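PDB 4OUA: proteolytically activated form of PPO4 Tyrosinase from Agaricus bisporus var. bisporus H97, which is a copper-containing oxidase that hydroxylates monophenols to o-diphenols and oxidises these to reactive o-quinones, the first step of melanin synthesis. Local coordinates for residues A[141-146]-A[275-280]. Numbering follows the deposited sequence.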
ATOM      1  N   ASP A 141       6.857  -3.966 -16.860  1.00 33.17           N
ATOM      2  CA  ASP A 141       7.719  -5.134 -16.731  1.00 37.86           C
ATOM      3  C   ASP A 141       8.627  -5.027 -15.512  1.00 37.14           C
ATOM      4  O   ASP A 141       9.001  -6.038 -14.918  1.00 37.88           O
ATOM      5  CB  ASP A 141       8.556  -5.323 -17.998  1.00 42.45           C
ATOM      6  CG  ASP A 141       7.702  -5.520 -19.236  1.00 46.66           C
ATOM      7  OD1 ASP A 141       6.498  -5.821 -19.089  1.00 41.71           O
ATOM      8  OD2 ASP A 141       8.234  -5.379 -20.357  1.00 65.31           O
ATOM      9  N   GLU A 142       8.972  -3.798 -15.141  1.00 36.12           N
ATOM     10  CA  GLU A 142       9.834  -3.558 -13.989  1.00 35.07           C
ATOM     11  C   GLU A 142       9.204  -4.067 -12.698  1.00 33.07           C
ATOM     12  O   GLU A 142       9.900  -4.344 -11.721  1.00 34.23           O
ATOM     13  CB  GLU A 142      10.148  -2.064 -13.853  1.00 35.16           C
ATOM     14  CG  GLU A 142      10.994  -1.482 -14.978  1.00 39.69           C
ATOM     15  CD  GLU A 142      10.200  -1.240 -16.246  1.00 42.44           C
ATOM     16  OE1 GLU A 142       9.038  -1.692 -16.319  1.00 42.18           O
ATOM     17  OE2 GLU A 142      10.739  -0.591 -17.168  1.00 44.44           O
ATOM     18  N   ILE A 143       7.883  -4.196 -12.701  1.00 34.16           N
ATOM     19  CA  ILE A 143       7.145  -4.547 -11.496  1.00 32.74           C
ATOM     20  C   ILE A 143       6.811  -6.032 -11.421  1.00 38.32           C
ATOM     21  O   ILE A 143       6.675  -6.590 -10.330  1.00 39.50           O
ATOM     22  CB  ILE A 143       5.832  -3.742 -11.402  1.00 29.51           C
ATOM     23  CG1 ILE A 143       6.136  -2.244 -11.385  1.00 32.42           C
ATOM     24  CG2 ILE A 143       5.041  -4.138 -10.169  1.00 30.44           C
ATOM     25  CD1 ILE A 143       7.040  -1.823 -10.246  1.00 30.70           C
ATOM     26  N   ILE A 144       6.694  -6.676 -12.578  1.00 37.16           N
ATOM     27  CA  ILE A 144       6.134  -8.021 -12.631  1.00 32.52           C
ATOM     28  C   ILE A 144       7.012  -9.051 -13.343  1.00 40.77           C
ATOM     29  O   ILE A 144       6.882 -10.250 -13.093  1.00 41.77           O
ATOM     30  CB  ILE A 144       4.754  -8.001 -13.325  1.00 39.47           C
ATOM     31  CG1 ILE A 144       4.015  -9.320 -13.098  1.00 41.75           C
ATOM     32  CG2 ILE A 144       4.907  -7.704 -14.811  1.00 38.60           C
ATOM     33  CD1 ILE A 144       3.767  -9.631 -11.641  1.00 54.46           C
ATOM     34  N   LYS A 145       7.903  -8.599 -14.222  1.00 41.97           N
ATOM     35  CA  LYS A 145       8.627  -9.531 -15.088  1.00 42.50           C
ATOM     36  C   LYS A 145      10.154  -9.412 -15.037  1.00 40.60           C
ATOM     37  O   LYS A 145      10.853 -10.423 -14.966  1.00 40.35           O
ATOM     38  CB  LYS A 145       8.153  -9.359 -16.536  1.00 42.54           C
ATOM     39  CG  LYS A 145       8.826 -10.296 -17.526  1.00 48.18           C
ATOM     40  CD  LYS A 145       8.033 -10.401 -18.821  1.00 54.42           C
ATOM     41  CE  LYS A 145       7.842  -9.041 -19.474  1.00 66.59           C
ATOM     42  NZ  LYS A 145       7.044  -9.138 -20.730  1.00 64.23           N
ATOM     43  N   LEU A 146      10.671  -8.187 -15.076  1.00 40.23           N
ATOM     44  CA  LEU A 146      12.114  -7.970 -15.174  1.00 34.46           C
ATOM     45  C   LEU A 146      12.887  -8.399 -13.927  1.00 35.99           C
ATOM     46  O   LEU A 146      12.820  -7.744 -12.887  1.00 37.95           O
ATOM     47  CB  LEU A 146      12.405  -6.498 -15.470  1.00 34.57           C
ATOM     48  CG  LEU A 146      12.014  -5.998 -16.860  1.00 32.86           C
ATOM     49  CD1 LEU A 146      12.265  -4.505 -16.979  1.00 36.80           C
ATOM     50  CD2 LEU A 146      12.779  -6.758 -17.930  1.00 38.39           C
ATOM     51  N   ASP A 275       4.837  -9.154   0.282  1.00 34.99           N
ATOM     52  CA  ASP A 275       5.039  -8.995  -1.153  1.00 36.95           C
ATOM     53  C   ASP A 275       5.158  -7.511  -1.493  1.00 38.67           C
ATOM     54  O   ASP A 275       4.238  -6.738  -1.234  1.00 38.28           O
ATOM     55  CB  ASP A 275       3.892  -9.640  -1.938  1.00 36.29           C
ATOM     56  CG  ASP A 275       4.208  -9.802  -3.417  1.00 34.71           C
ATOM     57  OD1 ASP A 275       4.838  -8.899  -4.007  1.00 28.70           O
ATOM     58  OD2 ASP A 275       3.823 -10.841  -3.994  1.00 41.34           O
ATOM     59  N   PRO A 276       6.300  -7.114  -2.076  1.00 42.50           N
ATOM     60  CA  PRO A 276       6.610  -5.718  -2.412  1.00 34.83           C
ATOM     61  C   PRO A 276       5.518  -5.013  -3.220  1.00 35.39           C
ATOM     62  O   PRO A 276       5.383  -3.794  -3.131  1.00 39.28           O
ATOM     63  CB  PRO A 276       7.894  -5.840  -3.237  1.00 31.89           C
ATOM     64  CG  PRO A 276       8.537  -7.084  -2.734  1.00 32.32           C
ATOM     65  CD  PRO A 276       7.408  -8.022  -2.423  1.00 33.76           C
ATOM     66  N   ILE A 277       4.745  -5.770  -3.992  1.00 32.13           N
ATOM     67  CA  ILE A 277       3.704  -5.174  -4.823  1.00 35.06           C
ATOM     68  C   ILE A 277       2.506  -4.752  -3.977  1.00 32.24           C
ATOM     69  O   ILE A 277       1.611  -4.053  -4.454  1.00 32.95           O
ATOM     70  CB  ILE A 277       3.234  -6.145  -5.926  1.00 30.15           C
ATOM     71  CG1 ILE A 277       2.575  -5.373  -7.071  1.00 27.81           C
ATOM     72  CG2 ILE A 277       2.290  -7.191  -5.355  1.00 34.56           C
ATOM     73  CD1 ILE A 277       2.106  -6.250  -8.206  1.00 29.25           C
ATOM     74  N   PHE A 278       2.501  -5.183  -2.721  1.00 30.86           N
ATOM     75  CA  PHE A 278       1.430  -4.856  -1.784  1.00 32.83           C
ATOM     76  C   PHE A 278       1.300  -3.350  -1.584  1.00 32.12           C
ATOM     77  O   PHE A 278       0.198  -2.830  -1.407  1.00 30.95           O
ATOM     78  CB  PHE A 278       1.679  -5.551  -0.441  1.00 33.14           C
ATOM     79  CG  PHE A 278       0.755  -5.113   0.661  1.00 37.67           C
ATOM     80  CD1 PHE A 278      -0.438  -5.780   0.888  1.00 37.85           C
ATOM     81  CD2 PHE A 278       1.088  -4.048   1.484  1.00 31.35           C
ATOM     82  CE1 PHE A 278      -1.286  -5.385   1.905  1.00 36.47           C
ATOM     83  CE2 PHE A 278       0.245  -3.648   2.501  1.00 29.02           C
ATOM     84  CZ  PHE A 278      -0.943  -4.317   2.712  1.00 36.24           C
ATOM     85  N   TRP A 279       2.432  -2.657  -1.623  1.00 31.93           N
ATOM     86  CA  TRP A 279       2.470  -1.227  -1.336  1.00 34.58           C
ATOM     87  C   TRP A 279       2.044  -0.378  -2.531  1.00 32.95           C
ATOM     88  O   TRP A 279       1.446   0.687  -2.362  1.00 34.76           O
ATOM     89  CB  TRP A 279       3.872  -0.830  -0.876  1.00 32.37           C
ATOM     90  CG  TRP A 279       4.348  -1.644   0.284  1.00 35.24           C
ATOM     91  CD1 TRP A 279       5.225  -2.689   0.248  1.00 36.26           C
ATOM     92  CD2 TRP A 279       3.957  -1.494   1.653  1.00 39.96           C
ATOM     93  NE1 TRP A 279       5.412  -3.192   1.513  1.00 35.86           N
ATOM     94  CE2 TRP A 279       4.643  -2.477   2.394  1.00 40.65           C
ATOM     95  CE3 TRP A 279       3.096  -0.621   2.327  1.00 35.12           C
ATOM     96  CZ2 TRP A 279       4.498  -2.610   3.774  1.00 39.06           C
ATOM     97  CZ3 TRP A 279       2.952  -0.756   3.698  1.00 34.60           C
ATOM     98  CH2 TRP A 279       3.650  -1.742   4.406  1.00 33.31           C
ATOM     99  N   LEU A 280       2.344  -0.882  -3.728  1.00 31.89           N
ATOM    100  CA  LEU A 280       1.918  -0.201  -4.944  1.00 33.19           C
ATOM    101  C   LEU A 280       0.402  -0.288  -5.085  1.00 35.48           C
ATOM    102  O   LEU A 280      -0.244   0.626  -5.603  1.00 30.94           O
ATOM    103  CB  LEU A 280       2.604  -0.795  -6.176  1.00 25.65           C
ATOM    104  CG  LEU A 280       4.077  -0.429  -6.362  1.00 25.31           C
ATOM    105  CD1 LEU A 280       4.936  -1.128  -5.327  1.00 37.19           C
ATOM    106  CD2 LEU A 280       4.547  -0.768  -7.767  1.00 30.41           C
TER
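Ile143 and Ile277 have the nearest CA atoms of the two segments, 7.5 Å apart, where the short helix 141-144 meets 275-280, the part of the chain that turns into helix 277-295. The meeting is wholly apolar and rests on one side chain, Ile143. Its CG2 methyl, set anti to the backbone N, lies mainly against Ile277, obliquely across the CG1-CD1 end of that chain, with CG2 of Ile143 4.1 Å from both CG1 and CD1 of Ile277; it also approaches CD2 of Leu280. The other branch goes to Leu280: CD1 of Ile143 and CD2 of Leu280 meet tip to tip at 3.7 Å. Ile277 and Leu280, three residues apart, both face Ile143 and thus receive the forked isoleucine together. In Ile277, CG1 is roughly anti to the backbone N (chi1 -159°) and the chain continues extended, which brings CG1 and CD1 up to Ile143.

Asp275 precedes the turn that leads into the second helix and caps it, its OD1 accepting from the backbone N of Ile277 at 3.1 Å in a nearly straight bond. The same carboxylate forms a salt bridge with Arg191, which also donates to the carbonyl O of Ile143, so one guanidinium group ties both segments together beside the apolar contact.

All three touching residues are buried within the central tyrosinase domain, close to the dicopper site: the side chain of Ile277 lies about 10 Å from a bound copper(I) ion, and His282, a copper ligand, follows shortly along helix 277-295. Ile18 of helix 18-21 touches both Ile143 and Leu280, while Tyr31 of helix 25-39 packs on Leu280.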